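PDB 4YAC: C alpha-dehydrogenase from Sphingobium sp. SYK-6, which probably oxidises a secondary alcohol with NAD(+), as a short-chain dehydrogenase/reductase acting in the bacterial breakdown of lignin beta-aryl ethers. Local coordinates for residues 18-21 with 22-26; 227-231 with 232-236. All coordinates share one frame; numbering follows the deposited sequence.

How the contacts relate
Contacts 1 and 2 both lie at the starts of helices, and their centres are 10 Å apart. Contact 1 is the first part of helix 17-28, whose N-terminus meets the diphosphate of NADH; contact 2 is the turn from helix 217-228 into helix 231-243, which packs against helix 17-28. Val18, a residue of the cofactor site, joins them: its CG2 lies 3.6 Å from CZ of Phe229, whose side chain is itself about 6 Å from the cofactor. One turn further on, Gly21 CA sits 3.9 Å from Pro231 CB, and a turn beyond that Val25 CG2 is 3.5 Å from Val232 O. Glycine at 21 keeps that helix surface low where the proline arrives.

Contact 1: 18-21 with 22-26; sequences VALG and QAKVL. With NAI (1,4-dihydronicotinamide adenine dinucleotide), chain B.
Val18 and Gln22 meet one turn apart on helix 17-28, the helix that follows the first strand of the Rossmann fold and turns its N-terminus to the dinucleotide. The backbone bond between them, Gln22 N to Val18 O, is 3.0 Å long. Alongside it, Gln22 has CG anti to its own carbonyl carbon (chi1 -68°) and runs on extended, so that CG passes Val18 O and the amide slants across the valine, with NE2 3.8 Å from Val18 CG1. A valine branch can make only an apolar contact here; the polar needs of the buried amide are met across the fold, where OE1 is hydrogen-bonded to Thr91 and NE2 makes a weak bond to Thr142. A glutamine suits this place because its terminal amide carries both an acceptor, OE1, and a donor, NE2.

On another side of the helix, Leu20 and Lys24 form a second pair. Leucine CG, anti to the backbone N (chi1 173°), leans along the helix, and the lysine, extended beyond CG, passes across it, bringing CE to within 3.9 Å of Leu20 CG. The aliphatic shaft covers part of the leucine, which also packs on Ala47 and Phe51, while the ammonium end reaches Tyr50 in a cation-pi contact. Ala23, with a methyl alone, fits a buried position, and its N bonds to Ala19 O at 2.9 Å. Gly21 O accepts from Val25 N at 3.3 Å, longer than the three preceding helix bonds, and Val25 CG2 lies 3.4 Å from the same O.

Val18 N, in the first turn, donates instead to NAI O5D over 2.9 Å, the ester oxygen carried by phosphorus PN. With this turn facing the diphosphate, the helix dipole would probably help to stabilise its negative charge.

Contact 2: 227-231 with 232-236; sequences HGFDP and VDLGR
Asp230 O takes the N-H of Leu234 at 2.8 Å, in a nearly straight bond that opens helix 231-243. Asp230 is the N-cap residue of this helix. Its carboxylate reaches forward to the first turn, where OD1 accepts a weak, bent bond from Val232 N at 3.1 Å, with an N-H...O angle of 134°. With CG anti to the backbone N (chi1 -170°), the carboxylate lies alongside the Val232 side chain and OD1 also touches Val232 CB. Aspartate suits the cap because its short arm can reach an amide of the first turn, which has no partner carbonyl from a preceding turn of the same helix. Pro231 suits the first helical position, which needs no N-H, and its own O accepts from Gly235 N.

Asp233 folds its carboxylate against Asp230, putting OD2 3.4 Å from Asp230 CB. The two acids lie close, OD1 to OD1 4.3 Å; the helix N-terminus would probably ease this repulsion, and Arg236, in a long salt bridge to Asp233, may offset some of the negative charge, while its NE pairs with Glu29.

Just before the cap, Phe229 gives the turn a large apolar group that also reaches Val18 beside the cofactor. Leu234 crosses it at about a right angle and meets the ring at its edge: CG lies in the ring plane, and CD1 is 3.6 Å from Phe229 CE2.

Contact 1: 18-21 with 22-26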
ATOM      1  N   VAL A  18      -0.988  11.181  18.818  1.00 29.87           N
ATOM      2  CA  VAL A  18       0.048  11.707  17.926  1.00 29.47           C
ATOM      3  C   VAL A  18      -0.367  13.021  17.283  1.00 27.66           C
ATOM      4  O   VAL A  18       0.423  13.964  17.224  1.00 31.40           O
ATOM      5  CB  VAL A  18       0.392  10.684  16.815  1.00 31.17           C
ATOM      6  CG1 VAL A  18       1.269  11.311  15.733  1.00 36.26           C
ATOM      7  CG2 VAL A  18       1.095   9.484  17.412  1.00 38.86           C
ATOM      8  N   ALA A  19      -1.601  13.084  16.796  1.00 24.67           N
ATOM      9  CA  ALA A  19      -2.063  14.276  16.089  1.00 26.09           C
ATOM     10  C   ALA A  19      -2.140  15.487  17.017  1.00 26.72           C
ATOM     11  O   ALA A  19      -1.803  16.599  16.618  1.00 28.44           O
ATOM     12  CB  ALA A  19      -3.405  14.022  15.451  1.00 30.04           C
ATOM     13  N   LEU A  20      -2.592  15.275  18.249  1.00 24.69           N
ATOM     14  CA  LEU A  20      -2.627  16.356  19.230  1.00 24.66           C
ATOM     15  C   LEU A  20      -1.212  16.863  19.489  1.00 29.52           C
ATOM     16  O   LEU A  20      -0.992  18.064  19.636  1.00 27.83           O
ATOM     17  CB  LEU A  20      -3.278  15.892  20.532  1.00 29.15           C
ATOM     18  CG  LEU A  20      -3.246  16.873  21.707  1.00 31.26           C
ATOM     19  CD1 LEU A  20      -3.862  18.206  21.323  1.00 30.75           C
ATOM     20  CD2 LEU A  20      -3.970  16.282  22.903  1.00 35.91           C
ATOM     21  N   GLY A  21      -0.253  15.945  19.534  1.00 29.53           N
ATOM     22  CA  GLY A  21       1.143  16.306  19.681  1.00 29.60           C
ATOM     23  C   GLY A  21       1.606  17.193  18.541  1.00 37.46           C
ATOM     24  O   GLY A  21       2.346  18.153  18.748  1.00 34.92           O
ATOM     25  N   GLN A  22       1.162  16.873  17.331  1.00 35.42           N
ATOM     26  CA  GLN A  22       1.485  17.692  16.169  1.00 33.58           C
ATOM     27  C   GLN A  22       0.846  19.071  16.306  1.00 28.79           C
ATOM     28  O   GLN A  22       1.502  20.088  16.096  1.00 31.58           O
ATOM     29  CB  GLN A  22       1.028  16.997  14.883  1.00 31.01           C
ATOM     30  CG  GLN A  22       1.827  15.731  14.589  1.00 29.78           C
ATOM     31  CD  GLN A  22       1.309  14.941  13.399  1.00 31.67           C
ATOM     32  OE1 GLN A  22       0.296  15.289  12.793  1.00 27.07           O
ATOM     33  NE2 GLN A  22       2.003  13.856  13.068  1.00 31.50           N
ATOM     34  N   ALA A  23      -0.427  19.097  16.683  1.00 29.62           N
ATOM     35  CA  ALA A  23      -1.156  20.352  16.855  1.00 29.53           C
ATOM     36  C   ALA A  23      -0.485  21.269  17.876  1.00 32.29           C
ATOM     37  O   ALA A  23      -0.344  22.475  17.644  1.00 33.91           O
ATOM     38  CB  ALA A  23      -2.596  20.069  17.269  1.00 30.29           C
ATOM     39  N   LYS A  24      -0.072  20.702  19.006  1.00 30.80           N
ATOM     40  CA  LYS A  24       0.554  21.485  20.069  1.00 29.66           C
ATOM     41  C   LYS A  24       1.818  22.175  19.580  1.00 35.83           C
ATOM     42  O   LYS A  24       2.015  23.374  19.803  1.00 33.37           O
ATOM     43  CB  LYS A  24       0.895  20.599  21.265  1.00 35.11           C
ATOM     44  CG  LYS A  24      -0.292  20.194  22.113  1.00 36.82           C
ATOM     45  CD  LYS A  24       0.162  19.364  23.312  1.00 44.32           C
ATOM     46  CE  LYS A  24      -1.009  18.904  24.166  1.00 43.09           C
ATOM     47  NZ  LYS A  24      -0.570  18.057  25.311  1.00 64.67           N
ATOM     48  N   VAL A  25       2.680  21.409  18.923  1.00 33.50           N
ATOM     49  CA  VAL A  25       3.953  21.926  18.434  1.00 31.40           C
ATOM     50  C   VAL A  25       3.737  22.983  17.359  1.00 35.00           C
ATOM     51  O   VAL A  25       4.429  24.000  17.338  1.00 34.22           O
ATOM     52  CB  VAL A  25       4.842  20.790  17.876  1.00 37.66           C
ATOM     53  CG1 VAL A  25       6.087  21.345  17.189  1.00 34.53           C
ATOM     54  CG2 VAL A  25       5.242  19.836  18.994  1.00 33.07           C
ATOM     55  N   LEU A  26       2.777  22.753  16.469  1.00 31.87           N
ATOM     56  CA  LEU A  26       2.524  23.702  15.392  1.00 29.63           C
ATOM     57  C   LEU A  26       1.909  24.998  15.929  1.00 36.23           C
ATOM     58  O   LEU A  26       2.265  26.091  15.485  1.00 34.54           O
ATOM     59  CB  LEU A  26       1.614  23.072  14.329  1.00 32.64           C
ATOM     60  CG  LEU A  26       2.229  21.879  13.585  1.00 31.97           C
ATOM     61  CD1 LEU A  26       1.182  21.180  12.726  1.00 28.64           C
ATOM     62  CD2 LEU A  26       3.411  22.312  12.733  1.00 38.42           C
TER
HETATM   63  PA  NAI B 500      -5.622   8.149  19.471  1.00 39.03           P
HETATM   64  O1A NAI B 500      -6.805   7.316  19.898  1.00 47.11           O
HETATM   65  O2A NAI B 500      -4.892   8.669  20.723  1.00 43.31           O
HETATM   66  O5B NAI B 500      -6.112   9.365  18.601  1.00 32.17           O
HETATM   67  C5B NAI B 500      -6.868   9.126  17.458  1.00 32.74           C
HETATM   68  C4B NAI B 500      -7.755  10.272  17.209  1.00 28.54           C
HETATM   69  O4B NAI B 500      -8.297  10.143  15.851  1.00 25.14           O
HETATM   70  C3B NAI B 500      -8.880  10.289  18.135  1.00 28.76           C
HETATM   71  O3B NAI B 500      -9.066  11.587  18.682  1.00 29.11           O
HETATM   72  C2B NAI B 500     -10.024   9.880  17.360  1.00 24.80           C
HETATM   73  O2B NAI B 500     -11.244  10.442  17.880  1.00 28.23           O
HETATM   74  C1B NAI B 500      -9.734  10.357  16.024  1.00 24.03           C
HETATM   75  N9A NAI B 500     -10.495   9.693  15.001  1.00 24.62           N
HETATM   76  C8A NAI B 500     -10.729   8.361  14.842  1.00 23.47           C
HETATM   77  N7A NAI B 500     -11.503   8.150  13.764  1.00 24.07           N
HETATM   78  C5A NAI B 500     -11.793   9.356  13.184  1.00 26.42           C
HETATM   79  C6A NAI B 500     -12.520   9.792  12.081  1.00 23.59           C
HETATM   80  N6A NAI B 500     -13.210   8.878  11.225  1.00 23.58           N
HETATM   81  N1A NAI B 500     -12.590  11.123  11.803  1.00 24.13           N
HETATM   82  C2A NAI B 500     -11.971  12.037  12.574  1.00 21.82           C
HETATM   83  N3A NAI B 500     -11.253  11.658  13.646  1.00 24.60           N
HETATM   84  C4A NAI B 500     -11.150  10.345  13.975  1.00 23.64           C
HETATM   85  O3  NAI B 500      -4.663   7.305  18.601  1.00 40.23           O
HETATM   86  PN  NAI B 500      -3.090   7.609  18.524  1.00 48.21           P
HETATM   87  O1N NAI B 500      -2.465   7.376  19.891  1.00 56.63           O
HETATM   88  O2N NAI B 500      -2.420   6.631  17.446  1.00 58.12           O
HETATM   89  O5D NAI B 500      -2.856   9.079  18.095  1.00 50.43           O

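Contact 2: 227-231 with 232-236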
ATOM      1  N   HIS A 227       8.353   3.058  24.209  1.00 56.54           N
ATOM      2  CA  HIS A 227       8.486   3.496  25.589  1.00 58.63           C
ATOM      3  C   HIS A 227       9.156   4.862  25.719  1.00 76.73           C
ATOM      4  O   HIS A 227       9.048   5.514  26.760  1.00 66.50           O
ATOM      5  CB  HIS A 227       9.265   2.445  26.372  1.00 62.94           C
ATOM      6  CG  HIS A 227       8.479   1.198  26.623  1.00 83.11           C
ATOM      7  ND1 HIS A 227       9.071  -0.020  26.878  1.00 76.10           N
ATOM      8  CD2 HIS A 227       7.143   0.984  26.662  1.00 83.04           C
ATOM      9  CE1 HIS A 227       8.131  -0.930  27.060  1.00 65.54           C
ATOM     10  NE2 HIS A 227       6.953  -0.347  26.935  1.00 77.01           N
ATOM     11  N   GLY A 228       9.838   5.287  24.660  1.00 86.79           N
ATOM     12  CA  GLY A 228      10.468   6.596  24.625  1.00 86.98           C
ATOM     13  C   GLY A 228       9.685   7.587  23.786  1.00 86.72           C
ATOM     14  O   GLY A 228      10.001   8.778  23.763  1.00114.34           O
ATOM     15  N   PHE A 229       8.662   7.096  23.093  1.00 73.06           N
ATOM     16  CA  PHE A 229       7.819   7.950  22.268  1.00 75.35           C
ATOM     17  C   PHE A 229       7.067   8.982  23.096  1.00 81.63           C
ATOM     18  O   PHE A 229       6.401   8.640  24.073  1.00116.15           O
ATOM     19  CB  PHE A 229       6.807   7.116  21.481  1.00 73.87           C
ATOM     20  CG  PHE A 229       5.621   7.906  21.006  1.00 92.36           C
ATOM     21  CD1 PHE A 229       4.415   7.852  21.687  1.00109.75           C
ATOM     22  CD2 PHE A 229       5.717   8.717  19.890  1.00 97.06           C
ATOM     23  CE1 PHE A 229       3.325   8.583  21.254  1.00116.99           C
ATOM     24  CE2 PHE A 229       4.630   9.450  19.455  1.00 96.43           C
ATOM     25  CZ  PHE A 229       3.435   9.384  20.138  1.00115.76           C
ATOM     26  N   ASP A 230       7.181  10.245  22.697  1.00 70.95           N
ATOM     27  CA  ASP A 230       6.344  11.305  23.239  1.00 77.57           C
ATOM     28  C   ASP A 230       5.720  12.080  22.077  1.00 62.20           C
ATOM     29  O   ASP A 230       6.427  12.471  21.151  1.00 66.87           O
ATOM     30  CB  ASP A 230       7.148  12.238  24.143  1.00 86.81           C
ATOM     31  CG  ASP A 230       6.266  13.200  24.910  1.00117.61           C
ATOM     32  OD1 ASP A 230       6.050  14.326  24.423  1.00116.07           O
ATOM     33  OD2 ASP A 230       5.778  12.823  25.997  1.00146.28           O
ATOM     34  N   PRO A 231       4.390  12.290  22.112  1.00 39.57           N
ATOM     35  CA  PRO A 231       3.716  12.968  20.994  1.00 33.69           C
ATOM     36  C   PRO A 231       4.298  14.347  20.686  1.00 34.17           C
ATOM     37  O   PRO A 231       4.397  14.722  19.517  1.00 34.84           O
ATOM     38  CB  PRO A 231       2.266  13.086  21.479  1.00 30.46           C
ATOM     39  CG  PRO A 231       2.102  11.962  22.434  1.00 38.14           C
ATOM     40  CD  PRO A 231       3.424  11.810  23.118  1.00 43.23           C
ATOM     41  N   VAL A 232       4.685  15.090  21.714  1.00 44.94           N
ATOM     42  CA  VAL A 232       5.276  16.400  21.491  1.00 47.67           C
ATOM     43  C   VAL A 232       6.637  16.231  20.823  1.00 46.55           C
ATOM     44  O   VAL A 232       6.963  16.957  19.886  1.00 38.30           O
ATOM     45  CB  VAL A 232       5.397  17.195  22.809  1.00 49.93           C
ATOM     46  CG1 VAL A 232       6.366  18.365  22.666  1.00 50.16           C
ATOM     47  CG2 VAL A 232       4.021  17.695  23.235  1.00 42.17           C
ATOM     48  N   ASP A 233       7.419  15.258  21.285  1.00 43.69           N
ATOM     49  CA  ASP A 233       8.719  14.982  20.679  1.00 41.17           C
ATOM     50  C   ASP A 233       8.567  14.616  19.205  1.00 43.53           C
ATOM     51  O   ASP A 233       9.292  15.132  18.355  1.00 40.00           O
ATOM     52  CB  ASP A 233       9.444  13.855  21.421  1.00 41.12           C
ATOM     53  CG  ASP A 233       9.952  14.281  22.789  1.00 63.48           C
ATOM     54  OD1 ASP A 233       9.967  15.496  23.075  1.00 66.92           O
ATOM     55  OD2 ASP A 233      10.348  13.395  23.575  1.00 79.61           O
ATOM     56  N   LEU A 234       7.626  13.728  18.898  1.00 36.03           N
ATOM     57  CA  LEU A 234       7.387  13.345  17.510  1.00 30.88           C
ATOM     58  C   LEU A 234       6.838  14.528  16.727  1.00 35.57           C
ATOM     59  O   LEU A 234       7.049  14.638  15.520  1.00 36.16           O
ATOM     60  CB  LEU A 234       6.410  12.164  17.420  1.00 36.67           C
ATOM     61  CG  LEU A 234       6.815  10.856  16.717  1.00 50.61           C
ATOM     62  CD1 LEU A 234       5.591  10.239  16.062  1.00 40.97           C
ATOM     63  CD2 LEU A 234       7.926  11.002  15.683  1.00 49.66           C
ATOM     64  N   GLY A 235       6.129  15.414  17.419  1.00 40.75           N
ATOM     65  CA  GLY A 235       5.622  16.624  16.800  1.00 36.70           C
ATOM     66  C   GLY A 235       6.757  17.514  16.326  1.00 38.33           C
ATOM     67  O   GLY A 235       6.663  18.155  15.281  1.00 33.86           O
ATOM     68  N   ARG A 236       7.841  17.548  17.092  1.00 37.81           N
ATOM     69  CA  ARG A 236       8.994  18.358  16.727  1.00 34.74           C
ATOM     70  C   ARG A 236       9.756  17.749  15.554  1.00 44.42           C
ATOM     71  O   ARG A 236      10.316  18.474  14.734  1.00 37.99           O
ATOM     72  CB  ARG A 236       9.915  18.538  17.935  1.00 38.44           C
ATOM     73  CG  ARG A 236       9.308  19.449  18.978  1.00 49.19           C
ATOM     74  CD  ARG A 236      10.115  19.502  20.256  1.00 55.15           C
ATOM     75  NE  ARG A 236       9.578  20.529  21.147  1.00 54.10           N
ATOM     76  CZ  ARG A 236       9.406  20.397  22.460  1.00 59.23           C
ATOM     77  NH1 ARG A 236       9.728  19.273  23.086  1.00 64.05           N
ATOM     78  NH2 ARG A 236       8.904  21.411  23.153  1.00 67.78           N
TER